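Local coordinates for protein starch synthase I (Hordeum vulgare, PDB 4HLN) that belongs to the starch synthase family of plant glycosyltransferases and is built from two Rossmann-like domains that face each other across a cleft, at residues M265-D270 with Q620-A625; V298-A303 with N390-G395. All coordinates share one frame; numbering follows the deposited sequence.

Contact 1 of 2, residues M265-D270 with Q620-A625; sequences MFVVND and QIFEWA
Met265 lays the CG methylene of its side chain on one face of the Phe622 ring and carries its methyl group on to Ala625, one helical turn further along. CG stands 3.8 Å from the centroid of the Phe622 ring and only 18° off its normal, a CH-pi contact set somewhat toward the CD1 side of the ring. The chain leaves the strand with CG anti to the backbone N (chi1 177°), then bends at both following torsions. The bends bring SD obliquely beside the ring, 4.7 Å from the Phe622 centroid, as a Met-aromatic contact, and turn CE of Met265 onto CB of Ala625 at 3.4 Å. Val267, two residues along the strand, reaches the far end of the same ring, with its CG2 3.9 Å from CZ of Phe622; the two side chains meet at about a right angle. Ile127 of the neighbouring strand also touches Phe622. All four residues that meet here are buried, and no hydrogen bond links the segments; the carbonyl O of Ala625 accepts one from Arg294.

The flank of helix 620-625 with Gln620 and Trp624 is the looser, solvent side. Both residues are exposed, and CG of Gln620 lies 3.4 Å above the plane of the Trp624 ring. The CB of Glu623 starts away from the strand, but the side chain curls back and its carboxylate forms a salt bridge with Arg125. The helix segment runs at 120° to strand 265-269, their axes 10.4 Å apart, so that Phe622 and Ala625 face the strand. Such packing of the C-terminal helix against the N-terminal Rossmann-like sheet is characteristic of the GT-B fold, in which the chain returns from the second domain to finish on the first.

Contact 2 of 2, residues V298-A303 with N390-G395; sequences VIHNLA and NGIVNG
Val298 is the first residue of its segment to meet Ile392, whose CD1 methyl makes every close contact across this pair. CG1 of Val298 lies 3.9 Å from that CD1 atom, the two side chains crossing at about a right angle. CG1 is anti to the backbone N (chi1 178°), while the other branch, CG2, lies beside that nitrogen and makes no close approach to Ile392. At Ile299 the main chain takes over: its carbonyl O is 3.5 Å from CD1 of Ile392, a van der Waals approach of a methyl to an oxygen. The backbone of Ile299 is hydrogen-bonded to Val359 and Val361, in and just after strand 357-360, which lies between the two segments' strands. His300 follows where the strand gives way to a loop. Its CB leaves to one side, but the imidazole swings back so that CD2 comes within 3.9 Å of CD1 of Ile392, oblique to the ring. ND1 of His300 is hydrogen-bonded to Asp270, which helps to fix the rotation of the ring.

Ile392 sits just beyond the edge strand 389-391, reaching over Val359 and also resting on Tyr618 of helix 611-627, whose hydroxyl is hydrogen-bonded to the backbone N of the next residue, Val393. No hydrogen bond crosses between the segments, so the contact rests on van der Waals forces alone: a methyl against a valine branch, a carbonyl oxygen and an imidazole carbon. One methyl thus touches the strand end and the residue that follows it, while ND1 of His300 is taken up by Asp270, just past the end of the adjoining strand.

In the fold
Contacts 1 and 2 have centres about 12 Å apart and share the N-terminal sheet, where strands 264-269 and 294-299 are parallel neighbours. Their first segments are stitched together by Asp270 N to Val298 O at 2.8 Å, and by the packing of Val267 CG1 on Val298 CG2 at 3.6 Å. Helix 611-627 supplies Phe622 and Ala625 to contact 1, and its Tyr618 rests against Ile392 of contact 2. Contact 2, its centre about 4 Å from the centre of the chain, probably lies near the interdomain cleft: His300 touches Pro526, next to Cys527, which forms a disulfide with Cys147. The glycan pocket, lined by Phe556 and Trp569 among others, uses no residue of either contact.

Contact 1 of 2, residues M265-D270 with Q620-A625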
loop_
_atom_site.group_PDB
_atom_site.type_symbol
_atom_site.label_atom_id
_atom_site.label_comp_id
_atom_site.label_asym_id
_atom_site.label_seq_id
_atom_site.Cartn_x
_atom_site.Cartn_y
_atom_site.Cartn_z
ATOM N N MET A 265 -3.859 11.854 16.272
ATOM C CA MET A 265 -2.995 10.884 15.644
ATOM C C MET A 265 -2.637 11.441 14.267
ATOM O O MET A 265 -3.511 11.624 13.410
ATOM C CB MET A 265 -3.654 9.499 15.557
ATOM C CG MET A 265 -2.773 8.447 14.822
ATOM S SD MET A 265 -1.093 8.156 15.480
ATOM C CE MET A 265 -1.492 7.342 17.025
ATOM N N PHE A 266 -1.361 11.777 14.088
ATOM C CA PHE A 266 -0.869 12.161 12.774
ATOM C C PHE A 266 -0.449 10.913 12.027
ATOM O O PHE A 266 0.388 10.164 12.508
ATOM C CB PHE A 266 0.331 13.076 12.892
ATOM C CG PHE A 266 0.010 14.423 13.430
ATOM C CD1 PHE A 266 -0.159 15.494 12.577
ATOM C CD2 PHE A 266 -0.110 14.628 14.793
ATOM C CE1 PHE A 266 -0.451 16.757 13.075
ATOM C CE2 PHE A 266 -0.393 15.877 15.296
ATOM C CZ PHE A 266 -0.565 16.947 14.437
ATOM N N VAL A 267 -1.051 10.690 10.865
ATOM C CA VAL A 267 -0.632 9.618 9.968
ATOM C C VAL A 267 0.134 10.225 8.800
ATOM O O VAL A 267 -0.455 10.785 7.873
ATOM C CB VAL A 267 -1.823 8.852 9.412
ATOM C CG1 VAL A 267 -1.345 7.758 8.492
ATOM C CG2 VAL A 267 -2.617 8.271 10.533
ATOM N N VAL A 268 1.453 10.130 8.851
ATOM C CA VAL A 268 2.272 10.743 7.821
ATOM C C VAL A 268 2.750 9.757 6.744
ATOM O O VAL A 268 3.298 8.703 7.030
ATOM C CB VAL A 268 3.400 11.523 8.460
ATOM C CG1 VAL A 268 2.814 12.319 9.618
ATOM C CG2 VAL A 268 4.466 10.585 8.963
ATOM N N ASN A 269 2.497 10.110 5.493
ATOM C CA ASN A 269 2.725 9.191 4.391
ATOM C C ASN A 269 4.004 9.492 3.669
ATOM O O ASN A 269 4.153 10.570 3.075
ATOM C CB ASN A 269 1.554 9.226 3.418
ATOM C CG ASN A 269 0.314 8.610 4.013
ATOM O OD1 ASN A 269 -0.031 7.471 3.712
ATOM N ND2 ASN A 269 -0.348 9.349 4.893
ATOM N N ASP A 270 4.935 8.543 3.754
ATOM C CA ASP A 270 6.144 8.578 2.941
ATOM C C ASP A 270 7.048 9.755 3.273
ATOM O O ASP A 270 6.889 10.387 4.315
ATOM C CB ASP A 270 5.752 8.565 1.461
ATOM C CG ASP A 270 5.055 7.258 1.059
ATOM O OD1 ASP A 270 5.644 6.165 1.297
ATOM O OD2 ASP A 270 3.911 7.327 0.540
ATOM N N GLN A 620 -6.403 -0.248 16.283
ATOM C CA GLN A 620 -5.624 -0.963 17.276
ATOM C C GLN A 620 -4.253 -0.310 17.408
ATOM O O GLN A 620 -3.815 0.073 18.496
ATOM C CB GLN A 620 -5.485 -2.427 16.841
ATOM C CG GLN A 620 -4.579 -3.266 17.715
ATOM C CD GLN A 620 -5.146 -3.472 19.116
ATOM O OE1 GLN A 620 -5.657 -4.550 19.433
ATOM N NE2 GLN A 620 -5.059 -2.436 19.962
ATOM N N ILE A 621 -3.594 -0.165 16.270
ATOM C CA ILE A 621 -2.283 0.443 16.213
ATOM C C ILE A 621 -2.251 1.782 16.933
ATOM O O ILE A 621 -1.408 1.992 17.797
ATOM C CB ILE A 621 -1.816 0.559 14.747
ATOM C CG1 ILE A 621 -1.459 -0.830 14.222
ATOM C CG2 ILE A 621 -0.632 1.509 14.598
ATOM C CD1 ILE A 621 -1.256 -0.866 12.734
ATOM N N PHE A 622 -3.175 2.675 16.596
ATOM C CA PHE A 622 -3.245 3.988 17.250
ATOM C C PHE A 622 -3.409 3.875 18.740
ATOM O O PHE A 622 -2.912 4.712 19.478
ATOM C CB PHE A 622 -4.397 4.830 16.710
ATOM C CG PHE A 622 -4.360 5.012 15.227
ATOM C CD1 PHE A 622 -3.164 4.904 14.536
ATOM C CD2 PHE A 622 -5.518 5.272 14.521
ATOM C CE1 PHE A 622 -3.121 5.059 13.165
ATOM C CE2 PHE A 622 -5.487 5.422 13.152
ATOM C CZ PHE A 622 -4.289 5.319 12.469
ATOM N N GLU A 623 -4.123 2.851 19.188
ATOM C CA GLU A 623 -4.322 2.687 20.619
ATOM C C GLU A 623 -3.015 2.364 21.323
ATOM O O GLU A 623 -2.671 2.998 22.337
ATOM C CB GLU A 623 -5.419 1.673 20.921
ATOM C CG GLU A 623 -6.803 2.291 20.695
ATOM C CD GLU A 623 -6.924 3.718 21.281
ATOM O OE1 GLU A 623 -6.417 3.960 22.406
ATOM O OE2 GLU A 623 -7.518 4.601 20.614
ATOM N N TRP A 624 -2.273 1.410 20.762
ATOM C CA TRP A 624 -0.915 1.165 21.215
ATOM C C TRP A 624 -0.079 2.447 21.253
ATOM O O TRP A 624 0.666 2.666 22.202
ATOM C CB TRP A 624 -0.242 0.170 20.310
ATOM C CG TRP A 624 -0.822 -1.161 20.407
ATOM C CD1 TRP A 624 -1.450 -1.707 21.486
ATOM C CD2 TRP A 624 -0.844 -2.149 19.381
ATOM N NE1 TRP A 624 -1.860 -2.987 21.196
ATOM C CE2 TRP A 624 -1.497 -3.282 19.907
ATOM C CE3 TRP A 624 -0.373 -2.189 18.070
ATOM C CZ2 TRP A 624 -1.686 -4.445 19.165
ATOM C CZ3 TRP A 624 -0.565 -3.346 17.330
ATOM C CH2 TRP A 624 -1.218 -4.455 17.880
ATOM N N ALA A 625 -0.203 3.295 20.235
ATOM C CA ALA A 625 0.619 4.496 20.190
ATOM C C ALA A 625 0.284 5.426 21.331
ATOM O O ALA A 625 1.181 5.998 21.961
ATOM C CB ALA A 625 0.471 5.219 18.867
#

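Contact 2 of 2, residues V298-A303 with N390-G395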
loop_
_atom_site.group_PDB
_atom_site.type_symbol
_atom_site.label_atom_id
_atom_site.label_comp_id
_atom_site.label_asym_id
_atom_site.label_seq_id
_atom_site.Cartn_x
_atom_site.Cartn_y
_atom_site.Cartn_z
ATOM N N VAL A 298 3.598 5.847 7.594
ATOM C CA VAL A 298 3.180 4.880 6.586
ATOM C C VAL A 298 4.156 4.904 5.419
ATOM O O VAL A 298 4.373 5.947 4.788
ATOM C CB VAL A 298 1.790 5.178 6.007
ATOM C CG1 VAL A 298 1.471 4.145 4.936
ATOM C CG2 VAL A 298 0.723 5.194 7.094
ATOM N N ILE A 299 4.731 3.742 5.131
ATOM C CA ILE A 299 5.771 3.634 4.132
ATOM C C ILE A 299 5.286 2.770 2.987
ATOM O O ILE A 299 5.185 1.544 3.121
ATOM C CB ILE A 299 7.023 2.971 4.717
ATOM C CG1 ILE A 299 7.539 3.746 5.920
ATOM C CG2 ILE A 299 8.110 2.865 3.673
ATOM C CD1 ILE A 299 8.871 3.229 6.424
ATOM N N HIS A 300 4.990 3.405 1.860
ATOM C CA HIS A 300 4.561 2.676 0.679
ATOM C C HIS A 300 5.758 2.235 -0.177
ATOM O O HIS A 300 5.688 1.237 -0.883
ATOM C CB HIS A 300 3.571 3.510 -0.131
ATOM C CG HIS A 300 2.349 3.902 0.637
ATOM N ND1 HIS A 300 2.175 5.167 1.161
ATOM C CD2 HIS A 300 1.251 3.192 0.992
ATOM C CE1 HIS A 300 1.017 5.221 1.797
ATOM N NE2 HIS A 300 0.437 4.037 1.705
ATOM N N ASN A 301 6.859 2.972 -0.102
ATOM C CA ASN A 301 8.090 2.569 -0.780
ATOM C C ASN A 301 9.348 3.019 -0.041
ATOM O O ASN A 301 9.305 3.940 0.775
ATOM C CB ASN A 301 8.139 3.121 -2.202
ATOM C CG ASN A 301 8.529 4.587 -2.237
ATOM O OD1 ASN A 301 9.715 4.929 -2.230
ATOM N ND2 ASN A 301 7.526 5.465 -2.249
ATOM N N LEU A 302 10.462 2.374 -0.373
ATOM C CA LEU A 302 11.758 2.610 0.238
ATOM C C LEU A 302 12.757 3.205 -0.757
ATOM O O LEU A 302 13.893 3.504 -0.405
ATOM C CB LEU A 302 12.317 1.297 0.778
ATOM C CG LEU A 302 11.548 0.666 1.938
ATOM C CD1 LEU A 302 12.288 -0.552 2.512
ATOM C CD2 LEU A 302 11.373 1.714 3.008
ATOM N N ALA A 303 12.333 3.367 -2.003
ATOM C CA ALA A 303 13.198 3.931 -3.032
ATOM C C ALA A 303 13.468 5.410 -2.812
ATOM O O ALA A 303 14.601 5.863 -2.942
ATOM C CB ALA A 303 12.565 3.734 -4.394
ATOM N N ASN A 390 4.307 -2.776 11.605
ATOM C CA ASN A 390 3.116 -3.480 11.126
ATOM C C ASN A 390 3.045 -3.330 9.627
ATOM O O ASN A 390 3.526 -2.338 9.072
ATOM C CB ASN A 390 1.842 -2.893 11.734
ATOM C CG ASN A 390 1.887 -2.815 13.255
ATOM O OD1 ASN A 390 2.295 -1.795 13.848
ATOM N ND2 ASN A 390 1.461 -3.893 13.897
ATOM N N GLY A 391 2.442 -4.308 8.963
ATOM C CA GLY A 391 2.294 -4.240 7.523
ATOM C C GLY A 391 1.162 -3.320 7.109
ATOM O O GLY A 391 0.285 -2.995 7.913
ATOM N N ILE A 392 1.186 -2.888 5.853
ATOM C CA ILE A 392 0.083 -2.116 5.302
ATOM C C ILE A 392 -1.129 -3.032 5.220
ATOM O O ILE A 392 -1.004 -4.181 4.840
ATOM C CB ILE A 392 0.383 -1.625 3.876
ATOM C CG1 ILE A 392 1.814 -1.082 3.761
ATOM C CG2 ILE A 392 -0.635 -0.589 3.464
ATOM C CD1 ILE A 392 1.908 0.417 3.716
ATOM N N VAL A 393 -2.302 -2.542 5.593
ATOM C CA VAL A 393 -3.516 -3.338 5.445
ATOM C C VAL A 393 -4.504 -2.578 4.586
ATOM O O VAL A 393 -4.767 -1.397 4.833
ATOM C CB VAL A 393 -4.169 -3.690 6.803
ATOM C CG1 VAL A 393 -5.486 -4.468 6.591
ATOM C CG2 VAL A 393 -3.202 -4.492 7.669
ATOM N N ASN A 394 -5.032 -3.262 3.570
ATOM C CA ASN A 394 -5.960 -2.659 2.618
ATOM C C ASN A 394 -7.346 -3.322 2.634
ATOM O O ASN A 394 -7.549 -4.360 3.273
ATOM C CB ASN A 394 -5.362 -2.664 1.195
ATOM C CG ASN A 394 -4.035 -1.865 1.089
ATOM O OD1 ASN A 394 -2.995 -2.409 0.707
ATOM N ND2 ASN A 394 -4.087 -0.571 1.409
ATOM N N GLY A 395 -8.303 -2.705 1.948
ATOM C CA GLY A 395 -9.625 -3.284 1.801
ATOM C C GLY A 395 -10.054 -3.293 0.345
ATOM O O GLY A 395 -9.358 -2.750 -0.524
#